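Local coordinates for protein alanine racemase (Oenococcus oeni PSU-1, PDB 3HUR) that belongs to the alanine racemase family and pairs a TIM-barrel-type N-terminal domain with a mainly beta C-terminal domain, at residues 64-68 with 69-73; 225-229 with 230-234. All coordinates share one frame; numbering follows the deposited sequence.

Interaction 1. Residues 64-68 with 69-73; sequences LIVSN and LDEAL. With SO4 (sulfate ion), chain D.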
ATOM      1  N   LEU A  64      18.117 -11.232 -31.257  1.00 29.73           N
ATOM      2  CA  LEU A  64      17.582 -10.876 -29.962  1.00 29.12           C
ATOM      3  C   LEU A  64      17.801  -9.401 -29.802  1.00 27.84           C
ATOM      4  O   LEU A  64      18.868  -8.918 -30.135  1.00 27.13           O
ATOM      5  CB  LEU A  64      18.345 -11.612 -28.847  1.00 29.03           C
ATOM      6  CG  LEU A  64      18.395 -13.129 -28.969  1.00 28.63           C
ATOM      7  CD1 LEU A  64      19.392 -13.711 -27.943  1.00 25.63           C
ATOM      8  CD2 LEU A  64      17.019 -13.694 -28.815  1.00 24.28           C
ATOM      9  N   ILE A  65      16.796  -8.694 -29.287  1.00 27.70           N
ATOM     10  CA  ILE A  65      16.930  -7.247 -28.976  1.00 27.59           C
ATOM     11  C   ILE A  65      16.766  -7.045 -27.451  1.00 27.47           C
ATOM     12  O   ILE A  65      15.857  -7.611 -26.832  1.00 27.36           O
ATOM     13  CB  ILE A  65      15.843  -6.408 -29.716  1.00 27.38           C
ATOM     14  CG1 ILE A  65      15.796  -6.766 -31.212  1.00 28.53           C
ATOM     15  CG2 ILE A  65      16.099  -4.945 -29.535  1.00 27.34           C
ATOM     16  CD1 ILE A  65      14.687  -6.015 -32.111  1.00 26.16           C
ATOM     17  N   VAL A  66      17.657  -6.254 -26.870  1.00 27.77           N
ATOM     18  CA  VAL A  66      17.668  -5.970 -25.453  1.00 27.91           C
ATOM     19  C   VAL A  66      17.945  -4.473 -25.250  1.00 29.73           C
ATOM     20  O   VAL A  66      18.253  -3.773 -26.234  1.00 29.23           O
ATOM     21  CB  VAL A  66      18.707  -6.846 -24.674  1.00 27.36           C
ATOM     22  CG1 VAL A  66      18.445  -8.366 -24.884  1.00 25.32           C
ATOM     23  CG2 VAL A  66      20.061  -6.482 -25.037  1.00 23.61           C
ATOM     24  N   SER A  67      17.813  -4.001 -23.992  1.00 31.33           N
ATOM     25  CA  SER A  67      17.809  -2.546 -23.655  1.00 33.49           C
ATOM     26  C   SER A  67      19.110  -1.994 -23.092  1.00 33.25           C
ATOM     27  O   SER A  67      19.258  -0.813 -22.913  1.00 32.57           O
ATOM     28  CB  SER A  67      16.724  -2.257 -22.610  1.00 34.20           C
ATOM     29  OG  SER A  67      15.540  -3.037 -22.876  1.00 39.07           O
ATOM     30  N   ASN A  68      20.030  -2.877 -22.750  1.00 33.90           N
ATOM     31  CA  ASN A  68      21.251  -2.491 -22.081  1.00 33.60           C
ATOM     32  C   ASN A  68      22.401  -3.355 -22.613  1.00 33.68           C
ATOM     33  O   ASN A  68      22.279  -4.558 -22.821  1.00 32.85           O
ATOM     34  CB  ASN A  68      21.107  -2.678 -20.560  1.00 33.70           C
ATOM     35  CG  ASN A  68      20.176  -1.644 -19.898  1.00 34.16           C
ATOM     36  OD1 ASN A  68      20.557  -0.460 -19.645  1.00 37.11           O
ATOM     37  ND2 ASN A  68      18.977  -2.102 -19.548  1.00 31.09           N
ATOM     38  N   LEU A  69      23.516  -2.711 -22.854  1.00 34.57           N
ATOM     39  CA  LEU A  69      24.720  -3.403 -23.196  1.00 35.69           C
ATOM     40  C   LEU A  69      24.987  -4.573 -22.226  1.00 36.46           C
ATOM     41  O   LEU A  69      25.208  -5.712 -22.638  1.00 36.50           O
ATOM     42  CB  LEU A  69      25.862  -2.402 -23.127  1.00 35.60           C
ATOM     43  CG  LEU A  69      27.213  -2.930 -23.568  1.00 36.64           C
ATOM     44  CD1 LEU A  69      27.101  -3.475 -24.978  1.00 33.59           C
ATOM     45  CD2 LEU A  69      28.274  -1.810 -23.428  1.00 36.54           C
ATOM     46  N   ASP A  70      24.941  -4.299 -20.934  1.00 37.41           N
ATOM     47  CA  ASP A  70      25.298  -5.318 -19.958  1.00 38.13           C
ATOM     48  C   ASP A  70      24.424  -6.578 -20.100  1.00 37.43           C
ATOM     49  O   ASP A  70      24.954  -7.674 -20.037  1.00 39.40           O
ATOM     50  CB  ASP A  70      25.479  -4.735 -18.537  1.00 38.58           C
ATOM     51  CG  ASP A  70      24.194  -4.676 -17.702  1.00 43.22           C
ATOM     52  OD1 ASP A  70      23.074  -4.497 -18.246  1.00 47.76           O
ATOM     53  OD2 ASP A  70      24.329  -4.804 -16.448  1.00 49.72           O
ATOM     54  N   GLU A  71      23.150  -6.466 -20.460  1.00 36.32           N
ATOM     55  CA  GLU A  71      22.372  -7.666 -20.836  1.00 35.14           C
ATOM     56  C   GLU A  71      22.890  -8.407 -22.080  1.00 33.87           C
ATOM     57  O   GLU A  71      22.770  -9.636 -22.181  1.00 32.83           O
ATOM     58  CB  GLU A  71      20.894  -7.337 -21.034  1.00 35.30           C
ATOM     59  CG  GLU A  71      19.960  -8.548 -21.040  1.00 36.70           C
ATOM     60  CD  GLU A  71      19.938  -9.305 -19.684  1.00 42.73           C
ATOM     61  OE1 GLU A  71      20.416  -8.758 -18.645  1.00 45.59           O
ATOM     62  OE2 GLU A  71      19.474 -10.476 -19.665  1.00 45.28           O
ATOM     63  N   ALA A  72      23.420  -7.660 -23.056  1.00 33.26           N
ATOM     64  CA  ALA A  72      24.027  -8.294 -24.272  1.00 31.76           C
ATOM     65  C   ALA A  72      25.212  -9.136 -23.839  1.00 29.98           C
ATOM     66  O   ALA A  72      25.255 -10.295 -24.115  1.00 27.39           O
ATOM     67  CB  ALA A  72      24.440  -7.263 -25.268  1.00 31.16           C
ATOM     68  N   LEU A  73      26.106  -8.530 -23.073  1.00 30.45           N
ATOM     69  CA  LEU A  73      27.301  -9.198 -22.544  1.00 31.48           C
ATOM     70  C   LEU A  73      26.977 -10.457 -21.734  1.00 31.81           C
ATOM     71  O   LEU A  73      27.591 -11.479 -21.953  1.00 31.98           O
ATOM     72  CB  LEU A  73      28.162  -8.202 -21.744  1.00 31.48           C
ATOM     73  CG  LEU A  73      28.666  -7.003 -22.599  1.00 33.09           C
ATOM     74  CD1 LEU A  73      29.722  -6.148 -21.918  1.00 33.08           C
ATOM     75  CD2 LEU A  73      29.203  -7.437 -23.921  1.00 30.95           C
TER
HETATM   76  S   SO4 D 397      17.640  -5.980 -18.809  1.00 60.09           S
HETATM   77  O1  SO4 D 397      16.878  -5.550 -17.651  1.00 60.27           O
HETATM   78  O2  SO4 D 397      17.573  -5.049 -19.974  1.00 56.66           O
HETATM   79  O3  SO4 D 397      18.992  -6.166 -18.283  1.00 59.23           O
HETATM   80  O4  SO4 D 397      17.078  -7.283 -19.199  1.00 60.04           O

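Interaction 2. Residues 225-229 with 230-234; sequences PGQLI and SGVNV. With SO4 (sulfate ion), chain B.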
ATOM      1  N   PRO A 225       8.701  -8.978 -32.207  1.00 31.70           N
ATOM      2  CA  PRO A 225       7.775  -9.265 -31.117  1.00 31.91           C
ATOM      3  C   PRO A 225       8.438  -9.176 -29.749  1.00 31.81           C
ATOM      4  O   PRO A 225       9.477  -9.766 -29.541  1.00 32.58           O
ATOM      5  CB  PRO A 225       7.349 -10.689 -31.402  1.00 31.53           C
ATOM      6  CG  PRO A 225       8.387 -11.224 -32.241  1.00 31.01           C
ATOM      7  CD  PRO A 225       8.886 -10.147 -33.061  1.00 31.45           C
ATOM      8  N   GLY A 226       7.854  -8.374 -28.869  1.00 31.57           N
ATOM      9  CA  GLY A 226       8.325  -8.203 -27.476  1.00 30.69           C
ATOM     10  C   GLY A 226       7.274  -8.686 -26.499  1.00 29.64           C
ATOM     11  O   GLY A 226       7.164  -9.865 -26.253  1.00 29.74           O
ATOM     12  N   GLN A 227       6.458  -7.787 -25.994  1.00 29.47           N
ATOM     13  CA  GLN A 227       5.540  -8.133 -24.934  1.00 29.89           C
ATOM     14  C   GLN A 227       4.652  -9.290 -25.247  1.00 29.66           C
ATOM     15  O   GLN A 227       4.152  -9.952 -24.315  1.00 30.34           O
ATOM     16  CB  GLN A 227       4.585  -7.029 -24.646  1.00 30.74           C
ATOM     17  CG  GLN A 227       5.118  -5.848 -24.027  1.00 33.60           C
ATOM     18  CD  GLN A 227       3.989  -5.011 -23.443  1.00 37.87           C
ATOM     19  OE1 GLN A 227       3.878  -3.823 -23.735  1.00 39.58           O
ATOM     20  NE2 GLN A 227       3.153  -5.632 -22.597  1.00 37.88           N
ATOM     21  N   LEU A 228       4.381  -9.522 -26.518  1.00 28.60           N
ATOM     22  CA  LEU A 228       3.447 -10.571 -26.868  1.00 28.54           C
ATOM     23  C   LEU A 228       4.055 -11.944 -26.663  1.00 28.45           C
ATOM     24  O   LEU A 228       3.342 -12.970 -26.773  1.00 27.66           O
ATOM     25  CB  LEU A 228       2.987 -10.448 -28.333  1.00 29.50           C
ATOM     26  CG  LEU A 228       3.930 -10.894 -29.471  1.00 29.56           C
ATOM     27  CD1 LEU A 228       4.066 -12.382 -29.596  1.00 29.32           C
ATOM     28  CD2 LEU A 228       3.385 -10.327 -30.786  1.00 31.60           C
ATOM     29  N   ILE A 229       5.367 -11.994 -26.456  1.00 28.18           N
ATOM     30  CA  ILE A 229       6.010 -13.281 -26.251  1.00 28.93           C
ATOM     31  C   ILE A 229       5.415 -14.012 -25.051  1.00 29.60           C
ATOM     32  O   ILE A 229       5.290 -15.217 -25.060  1.00 30.46           O
ATOM     33  CB  ILE A 229       7.496 -13.129 -26.013  1.00 29.02           C
ATOM     34  CG1 ILE A 229       8.197 -12.692 -27.327  1.00 30.98           C
ATOM     35  CG2 ILE A 229       8.011 -14.422 -25.508  1.00 26.78           C
ATOM     36  CD1 ILE A 229       9.695 -12.248 -27.188  1.00 28.77           C
ATOM     37  N   SER A 230       5.047 -13.263 -24.021  1.00 29.62           N
ATOM     38  CA  SER A 230       4.544 -13.851 -22.797  1.00 29.32           C
ATOM     39  C   SER A 230       3.122 -14.328 -22.924  1.00 29.97           C
ATOM     40  O   SER A 230       2.629 -15.054 -22.049  1.00 28.98           O
ATOM     41  CB  SER A 230       4.620 -12.847 -21.672  1.00 29.03           C
ATOM     42  OG  SER A 230       3.608 -11.867 -21.764  1.00 28.13           O
ATOM     43  N   GLY A 231       2.452 -13.928 -24.001  1.00 30.06           N
ATOM     44  CA  GLY A 231       1.080 -14.360 -24.246  1.00 30.84           C
ATOM     45  C   GLY A 231       0.017 -13.418 -23.690  1.00 31.98           C
ATOM     46  O   GLY A 231      -1.193 -13.714 -23.716  1.00 32.00           O
ATOM     47  N   VAL A 232       0.441 -12.287 -23.155  1.00 33.23           N
ATOM     48  CA  VAL A 232      -0.540 -11.338 -22.667  1.00 34.38           C
ATOM     49  C   VAL A 232      -1.121 -10.522 -23.830  1.00 36.43           C
ATOM     50  O   VAL A 232      -0.549 -10.481 -24.923  1.00 36.54           O
ATOM     51  CB  VAL A 232       0.060 -10.314 -21.658  1.00 34.03           C
ATOM     52  CG1 VAL A 232       0.669 -11.021 -20.474  1.00 33.38           C
ATOM     53  CG2 VAL A 232       1.031  -9.365 -22.349  1.00 30.80           C
ATOM     54  N   ASN A 233      -2.232  -9.833 -23.538  1.00 38.53           N
ATOM     55  CA  ASN A 233      -2.815  -8.828 -24.411  1.00 39.80           C
ATOM     56  C   ASN A 233      -2.086  -7.506 -24.332  1.00 40.33           C
ATOM     57  O   ASN A 233      -2.276  -6.757 -23.408  1.00 40.88           O
ATOM     58  CB  ASN A 233      -4.282  -8.595 -24.040  1.00 40.29           C
ATOM     59  CG  ASN A 233      -5.063  -7.907 -25.153  1.00 41.78           C
ATOM     60  OD1 ASN A 233      -6.198  -8.297 -25.453  1.00 44.82           O
ATOM     61  ND2 ASN A 233      -4.441  -6.921 -25.805  1.00 41.21           N
ATOM     62  N   VAL A 234      -1.296  -7.195 -25.342  1.00 42.03           N
ATOM     63  CA  VAL A 234      -0.561  -5.907 -25.420  1.00 43.40           C
ATOM     64  C   VAL A 234      -1.382  -4.561 -25.394  1.00 43.83           C
ATOM     65  O   VAL A 234      -0.841  -3.507 -25.074  1.00 42.52           O
ATOM     66  CB  VAL A 234       0.368  -5.985 -26.661  1.00 44.04           C
ATOM     67  CG1 VAL A 234       0.940  -4.602 -27.078  1.00 45.62           C
ATOM     68  CG2 VAL A 234       1.495  -6.985 -26.346  1.00 44.37           C
TER
HETATM   69  S   SO4 B 395       6.670  -4.378 -28.209  1.00 39.45           S
HETATM   70  O1  SO4 B 395       6.348  -4.630 -26.827  1.00 43.49           O
HETATM   71  O2  SO4 B 395       5.930  -3.279 -28.773  1.00 40.84           O
HETATM   72  O3  SO4 B 395       8.031  -3.936 -28.281  1.00 39.22           O
HETATM   73  O4  SO4 B 395       6.324  -5.628 -28.865  1.00 38.50           O
HETATM   74  O   HOH W   1       4.701  -9.558 -21.495  1.00 21.53           O

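Interaction 1. Residues 64-68 with 69-73
Asn68 and Glu71, which sit close together where strand 63-66 gives way to helix 69-77, both have a sulfate lying against their side chains. Asn68 holds the N-cap position, yet its amide makes no capping bond. Instead ND2 reaches the sulfate, donating to O2 at 3.3 Å in a nearly straight bond (164°). Glu71 comes at the ion from the other segment: CG runs anti to its backbone N and the chain then bends at chi2 (64°), which lays CG and the carboxylate along the sulfate, with Glu71 OE1 3.0 Å from sulfate O3. Basic residues of the second subunit bring positive charge to this cluster of anionic groups: its Lys371 forms a salt bridge with Glu71 OE1, and its Arg8 bonds both the sulfate and Asp70 OD1. The same Asp70 OD1 rests 3.5 Å from Asn68 CB.

The first turn of the helix is held by backbone. Asn68 O accepts a weak bond from Ala72 N at 3.3 Å, while Leu73 N donates to Leu69 O at 3.0 Å. Val66, at the end of the strand, packs against this turn; its side chain meets that of Glu71 at about a right angle, CG1 being 4.1 Å from Glu71 CG, and its other methyl, CG2, lies 4.5 Å from Ala72 CB.

This is the turn of a beta-alpha-beta unit running from strand 63-66 through helix 69-77 to strand 84-86. Val66 and Ala72 both lean on Val86 of that next strand, and Glu71 packs on Ala48 of helix 48-57.

Interaction 2. Residues 225-229 with 230-234
Gln227 and Ser230 are tied through both backbone and water. Ser230 N gives a weak bond to Gln227 O at 3.4 Å. A water donates to that same Gln227 O at 2.9 Å and also pairs with Ser230 OG at 2.6 Å. The serine hydroxyl can face this water because its chi1 of 76° swings OG in between the backbone N and the carbonyl carbon.

Further backbone bonds wind the chain into a 3-10 turn: Ile229 N to Gly226 O at 2.8 Å, and Gly231 N to Leu228 O at 3.1 Å, the latter donor standing well above the carbonyl plane. Gly231 leaves the turn with positive phi (92°), a conformation that suits a residue without a CB.

Apolar contact comes mainly from Val234, where the chain folds back. Its CG2 presses on Gln227 CB at 3.5 Å and also touches Leu228. Leu228 also packs against Ile26 of helix 16-30.

Anion binding, by hydrogen bonds, falls to the start of the turn. Gln227 N points almost straight (170°) at sulfate O1, 3.3 Å away, and Gly226 N reaches O4 weakly at 3.1 Å; Ser206 OG adds a third bond. An anion gripped by consecutive main-chain N-H groups and a serine hydroxyl after a barrel strand is consistent with the phosphate-binding site of pyridoxal phosphate enzymes of fold type III.

Interactions 1 and 2 come in series along the chain, both in the N-terminal domain. Their centres are 19 Å apart and their nearest atoms about 7 Å, without touching. Interaction 1 takes in the end of strand 63-66 and the start of the next helix, whereas interaction 2 lies in the loop after strand 222-223. Strand 34-38 runs between those two strands in the eight-stranded parallel sheet and bonds to both contacts, through Ile65 and Pro225. Residues 64-73 meet the second subunit; residues 225-234 are touched by no other chain of the assembly. With a sulfate at each, the C-terminal end of the barrel strands probably offers anion-binding positions both at the subunit interface and in the chain's interior.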